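Local coordinates for spermidine N1-acetyltransferase (Vibrio cholerae O1 biovar El Tor, PDB 6DAU), which catalyses the transfer of an acetyl group from acetyl-coenzyme A to polyamines such as spermidine and spermine, at residues S3-R8 against N66-V71; R25-Y30 against F149-R154; G97-L102 against V131-E136. The protein carries 2 engineered substitutions. All blocks are in the same frame, centred on the assembly; numbering follows the deposited sequence.

Interaction 1 of 3, residues S3-R8 against N66-V71; sequences SQLTLR and NLIGLV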
loop_
_atom_site.group_PDB
_atom_site.type_symbol
_atom_site.label_atom_id
_atom_site.label_comp_id
_atom_site.label_asym_id
_atom_site.label_seq_id
_atom_site.Cartn_x
_atom_site.Cartn_y
_atom_site.Cartn_z
ATOM N N SER C 3 -42.769 -14.685 -23.850
ATOM C CA SER C 3 -42.635 -13.336 -24.415
ATOM C C SER C 3 -42.304 -12.363 -23.252
ATOM O O SER C 3 -41.604 -11.354 -23.434
ATOM C CB SER C 3 -43.961 -12.956 -25.102
ATOM N N GLN C 4 -42.809 -12.720 -22.060
ATOM C CA GLN C 4 -42.706 -11.928 -20.826
ATOM C C GLN C 4 -41.436 -12.177 -19.995
ATOM O O GLN C 4 -41.345 -11.670 -18.877
ATOM C CB GLN C 4 -43.953 -12.154 -19.968
ATOM C CG GLN C 4 -45.226 -11.658 -20.653
ATOM C CD GLN C 4 -46.470 -11.852 -19.809
ATOM O OE1 GLN C 4 -46.421 -11.804 -18.578
ATOM N NE2 GLN C 4 -47.612 -12.060 -20.473
ATOM N N LEU C 5 -40.488 -12.949 -20.537
ATOM C CA LEU C 5 -39.158 -13.097 -19.915
ATOM C C LEU C 5 -38.243 -11.939 -20.290
ATOM O O LEU C 5 -38.188 -11.539 -21.437
ATOM C CB LEU C 5 -38.487 -14.415 -20.323
ATOM C CG LEU C 5 -39.139 -15.743 -19.956
ATOM C CD1 LEU C 5 -38.256 -16.863 -20.469
ATOM C CD2 LEU C 5 -39.387 -15.916 -18.462
ATOM N N THR C 6 -37.522 -11.409 -19.315
ATOM C CA THR C 6 -36.577 -10.295 -19.547
ATOM C C THR C 6 -35.159 -10.692 -19.147
ATOM O O THR C 6 -34.963 -11.551 -18.281
ATOM C CB THR C 6 -36.995 -9.028 -18.768
ATOM O OG1 THR C 6 -37.116 -9.362 -17.390
ATOM C CG2 THR C 6 -38.366 -8.480 -19.235
ATOM N N LEU C 7 -34.181 -10.101 -19.810
ATOM C CA LEU C 7 -32.775 -10.203 -19.444
ATOM C C LEU C 7 -32.341 -8.871 -18.888
ATOM O O LEU C 7 -32.670 -7.824 -19.446
ATOM C CB LEU C 7 -31.893 -10.522 -20.656
ATOM C CG LEU C 7 -31.638 -12.008 -20.961
ATOM C CD1 LEU C 7 -32.940 -12.698 -21.331
ATOM C CD2 LEU C 7 -30.660 -12.137 -22.116
ATOM N N ARG C 8 -31.630 -8.890 -17.765
ATOM C CA ARG C 8 -31.008 -7.666 -17.302
ATOM C C ARG C 8 -29.610 -7.981 -16.775
ATOM O O ARG C 8 -29.331 -9.108 -16.314
ATOM C CB ARG C 8 -31.872 -6.888 -16.284
ATOM C CG ARG C 8 -31.922 -7.500 -14.917
ATOM C CD ARG C 8 -32.549 -6.664 -13.791
ATOM N NE ARG C 8 -32.805 -7.664 -12.727
ATOM C CZ ARG C 8 -31.863 -8.179 -11.922
ATOM N NH1 ARG C 8 -30.585 -7.739 -11.980
ATOM N NH2 ARG C 8 -32.180 -9.133 -11.053
ATOM N N ASN C 66 -39.723 -13.200 -10.625
ATOM C CA ASN C 66 -39.139 -14.491 -10.251
ATOM C C ASN C 66 -37.824 -14.692 -11.013
ATOM O O ASN C 66 -37.702 -14.338 -12.178
ATOM C CB ASN C 66 -40.095 -15.641 -10.541
ATOM C CG ASN C 66 -41.331 -15.596 -9.667
ATOM O OD1 ASN C 66 -41.247 -15.593 -8.436
ATOM N ND2 ASN C 66 -42.488 -15.532 -10.303
ATOM N N LEU C 67 -36.850 -15.259 -10.324
ATOM C CA LEU C 67 -35.526 -15.503 -10.878
ATOM C C LEU C 67 -35.583 -16.808 -11.643
ATOM O O LEU C 67 -35.752 -17.873 -11.054
ATOM C CB LEU C 67 -34.477 -15.500 -9.756
ATOM C CG LEU C 67 -34.304 -14.151 -9.035
ATOM C CD1 LEU C 67 -33.892 -14.414 -7.578
ATOM C CD2 LEU C 67 -33.358 -13.197 -9.779
ATOM N N ILE C 68 -35.477 -16.703 -12.961
ATOM C CA ILE C 68 -35.689 -17.839 -13.882
ATOM C C ILE C 68 -34.379 -18.568 -14.184
ATOM O O ILE C 68 -34.317 -19.811 -14.122
ATOM C CB ILE C 68 -36.405 -17.384 -15.187
ATOM C CG1 ILE C 68 -37.761 -16.719 -14.870
ATOM C CG2 ILE C 68 -36.577 -18.522 -16.167
ATOM C CD1 ILE C 68 -38.841 -17.604 -14.218
ATOM N N GLY C 69 -33.335 -17.802 -14.509
ATOM C CA GLY C 69 -32.028 -18.370 -14.786
ATOM C C GLY C 69 -30.977 -17.359 -15.159
ATOM O O GLY C 69 -31.126 -16.163 -14.887
ATOM N N LEU C 70 -29.906 -17.849 -15.780
ATOM C CA LEU C 70 -28.738 -17.035 -16.101
ATOM C C LEU C 70 -28.261 -17.281 -17.549
ATOM O O LEU C 70 -28.201 -18.435 -17.991
ATOM C CB LEU C 70 -27.633 -17.375 -15.117
ATOM C CG LEU C 70 -26.253 -16.716 -15.276
ATOM C CD1 LEU C 70 -26.345 -15.246 -14.888
ATOM C CD2 LEU C 70 -25.236 -17.453 -14.415
ATOM N N VAL C 71 -27.974 -16.197 -18.263
ATOM C CA VAL C 71 -27.294 -16.246 -19.558
ATOM C C VAL C 71 -25.882 -15.682 -19.345
ATOM O O VAL C 71 -25.724 -14.586 -18.781
ATOM C CB VAL C 71 -28.079 -15.411 -20.592
ATOM C CG1 VAL C 71 -27.245 -15.129 -21.814
ATOM C CG2 VAL C 71 -29.348 -16.177 -20.999
#
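Leu5 sets CG anti to its own carbonyl carbon (chi1 -62°), and Ile68 does the same with CG1 (chi1 -58°). These torsions bring the two branches together. Leu5 CD2 touches Ile68 CG1 at 4.0 Å, and the side chains cross at about a right angle. This is the closest approach of the two segments. A looser apolar touch follows at Leu7, where CD2 lies 4.4 Å from Val71 CG2. The third touch is mixed. Arg8 NH2 is 4.4 Å from Leu67 CD2, which approaches the guanidinium obliquely. The charge of Arg8 is met by other groups: NH1 makes a salt bridge with Asp14 and NE one with Glu61.

The backbones stay well apart, with Leu5 CA and Ile68 CA 8.4 Å from each other. Strand 56-61 runs between them and bonds to both sides, so the contact is made by side chains reaching past it. Phe98 and Leu102 of helix 98-112 also pack on Leu5, and Phe98 packs on Ile68. Ile68 and Gly69 both pair opposite Val60, a beta bulge of the classic type. The arrangement is that of the N-terminal antiparallel strands of the GNAT sheet, with helix 15-24 also packed on Leu67 and Leu70.

Interaction 2 of 3, residues R25-Y30 against F149-R154; sequences RNIMSY and FFINGR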
loop_
_atom_site.group_PDB
_atom_site.type_symbol
_atom_site.label_atom_id
_atom_site.label_comp_id
_atom_site.label_asym_id
_atom_site.label_seq_id
_atom_site.Cartn_x
_atom_site.Cartn_y
_atom_site.Cartn_z
ATOM N N ARG C 25 -25.446 -28.195 -9.183
ATOM C CA ARG C 25 -24.797 -28.724 -10.376
ATOM C C ARG C 25 -23.612 -29.700 -10.381
ATOM O O ARG C 25 -23.249 -30.184 -11.465
ATOM C CB ARG C 25 -24.565 -27.570 -11.354
ATOM C CG ARG C 25 -25.802 -27.249 -12.192
ATOM C CD ARG C 25 -25.758 -25.854 -12.750
ATOM N NE ARG C 25 -24.968 -25.689 -13.975
ATOM C CZ ARG C 25 -23.724 -25.202 -14.027
ATOM N NH1 ARG C 25 -23.070 -24.864 -12.915
ATOM N NH2 ARG C 25 -23.121 -25.062 -15.198
ATOM N N ASN C 26 -22.969 -29.967 -9.240
ATOM C CA ASN C 26 -21.844 -30.904 -9.173
ATOM C C ASN C 26 -20.681 -30.663 -10.162
ATOM O O ASN C 26 -19.894 -31.567 -10.454
ATOM C CB ASN C 26 -22.333 -32.382 -9.178
ATOM C CG ASN C 26 -22.925 -32.813 -7.848
ATOM O OD1 ASN C 26 -22.474 -32.396 -6.769
ATOM N ND2 ASN C 26 -23.963 -33.649 -7.917
ATOM N N ILE C 27 -20.567 -29.426 -10.642
ATOM C CA ILE C 27 -19.382 -28.976 -11.383
ATOM C C ILE C 27 -18.695 -27.792 -10.720
ATOM O O ILE C 27 -19.281 -27.145 -9.826
ATOM C CB ILE C 27 -19.680 -28.732 -12.909
ATOM C CG1 ILE C 27 -18.426 -28.663 -13.814
ATOM C CG2 ILE C 27 -20.612 -27.537 -13.139
ATOM C CD1 ILE C 27 -17.611 -29.924 -13.974
ATOM N N MET C 28 -17.436 -27.584 -11.080
ATOM C CA MET C 28 -16.644 -26.535 -10.413
ATOM C C MET C 28 -16.909 -25.227 -11.140
ATOM O O MET C 28 -16.911 -25.195 -12.379
ATOM C CB MET C 28 -15.195 -26.911 -10.374
ATOM C CG MET C 28 -15.177 -28.241 -9.678
ATOM S SD MET C 28 -13.808 -28.451 -8.575
ATOM C CE MET C 28 -13.965 -27.083 -7.394
ATOM N N SER C 29 -17.233 -24.190 -10.374
ATOM C CA SER C 29 -17.570 -22.874 -10.897
ATOM C C SER C 29 -16.344 -21.943 -10.969
ATOM O O SER C 29 -15.416 -22.007 -10.131
ATOM C CB SER C 29 -18.630 -22.235 -9.999
ATOM O OG SER C 29 -19.730 -23.092 -9.904
ATOM N N TYR C 30 -16.390 -21.054 -11.967
ATOM C CA TYR C 30 -15.386 -20.044 -12.224
ATOM C C TYR C 30 -16.033 -18.679 -12.391
ATOM O O TYR C 30 -17.170 -18.577 -12.829
ATOM C CB TYR C 30 -14.545 -20.408 -13.466
ATOM C CG TYR C 30 -13.756 -21.694 -13.273
ATOM C CD1 TYR C 30 -14.335 -22.946 -13.518
ATOM C CD2 TYR C 30 -12.424 -21.660 -12.814
ATOM C CE1 TYR C 30 -13.631 -24.129 -13.265
ATOM C CE2 TYR C 30 -11.694 -22.829 -12.614
ATOM C CZ TYR C 30 -12.306 -24.051 -12.819
ATOM O OH TYR C 30 -11.585 -25.201 -12.601
ATOM N N PHE C 149 -13.733 -33.235 -20.019
ATOM C CA PHE C 149 -14.056 -32.833 -18.661
ATOM C C PHE C 149 -14.227 -34.034 -17.747
ATOM O O PHE C 149 -14.793 -35.062 -18.132
ATOM C CB PHE C 149 -15.326 -31.962 -18.638
ATOM C CG PHE C 149 -15.189 -30.626 -19.388
ATOM C CD1 PHE C 149 -14.165 -29.715 -19.084
ATOM C CD2 PHE C 149 -16.129 -30.257 -20.357
ATOM C CE1 PHE C 149 -14.063 -28.476 -19.755
ATOM C CE2 PHE C 149 -16.042 -29.029 -21.034
ATOM C CZ PHE C 149 -14.998 -28.134 -20.741
ATOM N N PHE C 150 -13.709 -33.911 -16.529
ATOM C CA PHE C 150 -13.989 -34.873 -15.494
ATOM C C PHE C 150 -15.270 -34.453 -14.792
ATOM O O PHE C 150 -15.290 -33.476 -14.056
ATOM C CB PHE C 150 -12.823 -35.020 -14.517
ATOM C CG PHE C 150 -12.934 -36.231 -13.649
ATOM C CD1 PHE C 150 -13.644 -36.175 -12.446
ATOM C CD2 PHE C 150 -12.321 -37.447 -14.034
ATOM C CE1 PHE C 150 -13.807 -37.346 -11.655
ATOM C CE2 PHE C 150 -12.409 -38.570 -13.210
ATOM C CZ PHE C 150 -13.164 -38.517 -12.022
ATOM N N ILE C 151 -16.335 -35.202 -15.048
ATOM C CA ILE C 151 -17.680 -34.900 -14.545
ATOM C C ILE C 151 -18.244 -36.161 -13.923
ATOM O O ILE C 151 -18.356 -37.205 -14.598
ATOM C CB ILE C 151 -18.634 -34.473 -15.692
ATOM C CG1 ILE C 151 -18.097 -33.220 -16.414
ATOM C CG2 ILE C 151 -20.067 -34.267 -15.166
ATOM C CD1 ILE C 151 -18.887 -32.797 -17.620
ATOM N N ASN C 152 -18.590 -36.079 -12.638
ATOM C CA ASN C 152 -19.315 -37.148 -11.993
ATOM C C ASN C 152 -18.573 -38.477 -11.969
ATOM O O ASN C 152 -19.158 -39.530 -12.228
ATOM C CB ASN C 152 -20.663 -37.330 -12.682
ATOM C CG ASN C 152 -21.786 -36.761 -11.874
ATOM O OD1 ASN C 152 -22.464 -35.797 -12.295
ATOM N ND2 ASN C 152 -21.995 -37.353 -10.669
ATOM N N GLY C 153 -17.284 -38.430 -11.667
ATOM C CA GLY C 153 -16.536 -39.663 -11.507
ATOM C C GLY C 153 -15.895 -40.236 -12.747
ATOM O O GLY C 153 -15.197 -41.229 -12.643
ATOM N N ARG C 154 -16.061 -39.604 -13.910
ATOM C CA ARG C 154 -15.345 -40.051 -15.133
ATOM C C ARG C 154 -15.130 -38.935 -16.159
ATOM O O ARG C 154 -15.837 -37.916 -16.158
ATOM C CB ARG C 154 -16.047 -41.265 -15.801
ATOM C CG ARG C 154 -17.498 -40.989 -16.146
ATOM C CD ARG C 154 -18.337 -42.234 -16.390
ATOM N NE ARG C 154 -19.740 -41.821 -16.274
ATOM C CZ ARG C 154 -20.424 -41.214 -17.238
ATOM N NH1 ARG C 154 -19.884 -41.009 -18.428
ATOM N NH2 ARG C 154 -21.670 -40.825 -17.016
#
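Ile151 N donates to Arg154 O at 3.0 Å, the shortest polar bond within this pair of segments. The return bond, Arg154 N to Ile151 O, is weak at 3.4 Å. Together they close a type I' turn with Asn152 and Gly153 at its corners. Both corner residues have positive phi, as this turn requires, and Asn-Gly is a classic pair for it. Ile151 O also takes a weak bond from Gln156 NE2. Arg154 N lies above one face of the Phe150 ring, 3.6 Å from its plane and toward the rim.

The contact across the segments is small and apolar. Ile27 CD1 meets Ile151 CG1 at 4.1 Å, and the two side chains cross obliquely. The same methyl is 4.2 Å from Phe150 O. CG1 of Ile27 is anti to the backbone N (chi1 -163°), and chi2 of 66° then sets CD1 against Ile151. Asn26 and Asn152 lie side by side next to the isoleucines, Asn152 OD1 4.6 Å from Asn26 CB, and each is partly screened by the opposite segment.

Two other subunits border the contact. His80 of the third subunit bonds to Phe150 N and packs on Ile27, and Asn115 of the second subunit packs on Phe150. Within the chain, Ile27 follows the end of helix 15-24 and leads into strand 29-31, which pairs with strand 34-36. Ile151 ends strand 140-151, an outermost strand of the main sheet within the chain, and the turn returns the chain into strand 154-164.

Interaction 3 of 3, residues G97-L102 against V131-E136; sequences GFARTL and VHLYEE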
loop_
_atom_site.group_PDB
_atom_site.type_symbol
_atom_site.label_atom_id
_atom_site.label_comp_id
_atom_site.label_asym_id
_atom_site.label_seq_id
_atom_site.Cartn_x
_atom_site.Cartn_y
_atom_site.Cartn_z
ATOM N N GLY C 97 -40.415 -24.763 -21.447
ATOM C CA GLY C 97 -40.052 -24.214 -22.760
ATOM C C GLY C 97 -39.293 -22.888 -22.749
ATOM O O GLY C 97 -39.248 -22.214 -23.782
ATOM N N PHE C 98 -38.693 -22.502 -21.624
ATOM C CA PHE C 98 -37.941 -21.222 -21.584
ATOM C C PHE C 98 -36.594 -21.256 -22.336
ATOM O O PHE C 98 -36.090 -20.209 -22.752
ATOM C CB PHE C 98 -37.709 -20.752 -20.131
ATOM C CG PHE C 98 -38.976 -20.417 -19.367
ATOM C CD1 PHE C 98 -40.131 -19.941 -20.019
ATOM C CD2 PHE C 98 -38.999 -20.520 -17.978
ATOM C CE1 PHE C 98 -41.285 -19.613 -19.296
ATOM C CE2 PHE C 98 -40.149 -20.183 -17.247
ATOM C CZ PHE C 98 -41.295 -19.736 -17.906
ATOM N N ALA C 99 -36.008 -22.443 -22.496
ATOM C CA ALA C 99 -34.629 -22.574 -22.986
ATOM C C ALA C 99 -34.452 -21.967 -24.376
ATOM O O ALA C 99 -33.557 -21.145 -24.604
ATOM C CB ALA C 99 -34.175 -24.033 -22.952
ATOM N N ARG C 100 -35.373 -22.336 -25.272
ATOM C CA ARG C 100 -35.400 -21.860 -26.643
ATOM C C ARG C 100 -35.410 -20.327 -26.715
ATOM O O ARG C 100 -34.602 -19.724 -27.428
ATOM C CB ARG C 100 -36.632 -22.452 -27.330
ATOM C CG ARG C 100 -36.541 -22.591 -28.826
ATOM C CD ARG C 100 -37.851 -23.248 -29.306
ATOM N NE ARG C 100 -37.539 -24.336 -30.218
ATOM C CZ ARG C 100 -37.450 -25.619 -29.875
ATOM N NH1 ARG C 100 -37.773 -26.032 -28.637
ATOM N NH2 ARG C 100 -37.124 -26.491 -30.839
ATOM N N THR C 101 -36.309 -19.707 -25.961
ATOM C CA THR C 101 -36.446 -18.258 -25.922
ATOM C C THR C 101 -35.150 -17.607 -25.436
ATOM O O THR C 101 -34.693 -16.643 -26.036
ATOM C CB THR C 101 -37.633 -17.831 -25.032
ATOM O OG1 THR C 101 -38.815 -18.518 -25.474
ATOM C CG2 THR C 101 -37.865 -16.309 -25.105
ATOM N N LEU C 102 -34.554 -18.156 -24.384
ATOM C CA LEU C 102 -33.365 -17.576 -23.784
ATOM C C LEU C 102 -32.137 -17.725 -24.639
ATOM O O LEU C 102 -31.328 -16.805 -24.732
ATOM C CB LEU C 102 -33.130 -18.129 -22.389
ATOM C CG LEU C 102 -34.326 -17.857 -21.445
ATOM C CD1 LEU C 102 -34.007 -18.469 -20.087
ATOM C CD2 LEU C 102 -34.589 -16.356 -21.369
ATOM N N VAL C 131 -28.249 -31.318 -27.104
ATOM C CA VAL C 131 -27.629 -31.240 -28.437
ATOM C C VAL C 131 -28.675 -30.904 -29.492
ATOM O O VAL C 131 -28.520 -29.950 -30.264
ATOM C CB VAL C 131 -26.878 -32.558 -28.810
ATOM C CG1 VAL C 131 -26.454 -32.588 -30.279
ATOM C CG2 VAL C 131 -25.658 -32.749 -27.923
ATOM N N HIS C 132 -29.749 -31.675 -29.508
ATOM C CA HIS C 132 -30.774 -31.509 -30.520
ATOM C C HIS C 132 -31.465 -30.148 -30.403
ATOM O O HIS C 132 -31.672 -29.486 -31.429
ATOM C CB HIS C 132 -31.718 -32.729 -30.554
ATOM C CG HIS C 132 -32.860 -32.585 -31.505
ATOM N ND1 HIS C 132 -34.136 -32.262 -31.089
ATOM C CD2 HIS C 132 -32.932 -32.742 -32.852
ATOM C CE1 HIS C 132 -34.950 -32.240 -32.136
ATOM N NE2 HIS C 132 -34.241 -32.520 -33.216
ATOM N N LEU C 133 -31.739 -29.695 -29.171
ATOM C CA LEU C 133 -32.276 -28.350 -28.946
ATOM C C LEU C 133 -31.356 -27.238 -29.549
ATOM O O LEU C 133 -31.824 -26.331 -30.270
ATOM C CB LEU C 133 -32.530 -28.111 -27.464
ATOM C CG LEU C 133 -32.872 -26.652 -27.055
ATOM C CD1 LEU C 133 -34.218 -26.102 -27.562
ATOM C CD2 LEU C 133 -32.855 -26.489 -25.550
ATOM N N TYR C 134 -30.057 -27.319 -29.274
ATOM C CA TYR C 134 -29.130 -26.327 -29.829
ATOM C C TYR C 134 -29.116 -26.396 -31.362
ATOM O O TYR C 134 -29.074 -25.343 -32.016
ATOM C CB TYR C 134 -27.727 -26.447 -29.248
ATOM C CG TYR C 134 -27.626 -26.093 -27.776
ATOM C CD1 TYR C 134 -28.021 -24.828 -27.286
ATOM C CD2 TYR C 134 -27.106 -27.012 -26.868
ATOM C CE1 TYR C 134 -27.933 -24.519 -25.932
ATOM C CE2 TYR C 134 -27.016 -26.710 -25.496
ATOM C CZ TYR C 134 -27.422 -25.470 -25.042
ATOM O OH TYR C 134 -27.313 -25.185 -23.701
ATOM N N GLU C 135 -29.170 -27.614 -31.911
ATOM C CA GLU C 135 -29.265 -27.813 -33.367
ATOM C C GLU C 135 -30.478 -27.136 -33.977
ATOM O O GLU C 135 -30.351 -26.489 -35.014
ATOM C CB GLU C 135 -29.225 -29.298 -33.758
ATOM C CG GLU C 135 -27.789 -29.799 -33.826
ATOM C CD GLU C 135 -27.621 -31.302 -33.903
ATOM O OE1 GLU C 135 -28.623 -32.068 -33.965
ATOM O OE2 GLU C 135 -26.429 -31.715 -33.878
ATOM N N GLU C 136 -31.624 -27.226 -33.304
ATOM C CA GLU C 136 -32.827 -26.518 -33.753
ATOM C C GLU C 136 -32.693 -25.016 -33.660
ATOM O O GLU C 136 -33.337 -24.306 -34.427
ATOM C CB GLU C 136 -34.071 -26.959 -32.985
ATOM C CG GLU C 136 -34.318 -28.444 -33.007
ATOM C CD GLU C 136 -35.795 -28.794 -32.985
ATOM O OE1 GLU C 136 -36.456 -28.460 -31.978
ATOM O OE2 GLU C 136 -36.273 -29.401 -33.973
#
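Leu133 is the first residue of 131-136 to meet the other helix, and it uses both methyls. CD2 touches Ala99 CB at 3.8 Å. CD1 lies over one face of the Arg100 guanidinium, toward its rim, and is 3.7 Å from Arg100 NH1. With CG anti to the backbone N (chi1 170°), the leucine points across to helix 98-112. Tyr134 follows. Its CB points away from helix 98-112, and the side chain packs on Phe85 and Ile87 of strand 82-89 and on Leu121 and Val123 of strand 118-124. Glu136 comes one turn after His132, and its CG lies over one face of that ring. In the model its carboxylate lies at the edge of the Arg100 guanidinium as a salt bridge. The two groups are placed too close, so the detailed geometry is doubtful.

The axes of the short segments 98-102 and 131-136 approach to 10.6 Å and run at 42° to each other. Gly97 and Ala99 fit the end of the Q/R-x-x-G-x-G/A signature of the GNAT family, so helix 98-112 is probably the one that follows the pyrophosphate-binding loop. The chemistry is layered. A small apolar touch lies on the side of Ala99, and a charged pair lies at the surface. The opposite charges probably attract even if their exact geometry is uncertain, and Leu133 backs the flat face of the arginine.

In the fold
From the N terminus, segment 3-8 opens interaction 1 and 66-71 closes it, bringing strand 6-9 near strand 67-77. Segment 25-30 starts between these two, but its partner 149-154 comes much later, so interactions 1 and 2 cross. Interaction 3 starts and ends within the span of interaction 2, and after interaction 1 has closed. It joins helices 98-112 and 128-136. Interactions 1 and 3 touch through the start of helix 98-112, where Leu102 also packs on Leu7. Interaction 2 touches neither, and its centre is about 25 Å from that of interaction 1. It ties the segment after helix 15-24 to the far edge of the main sheet.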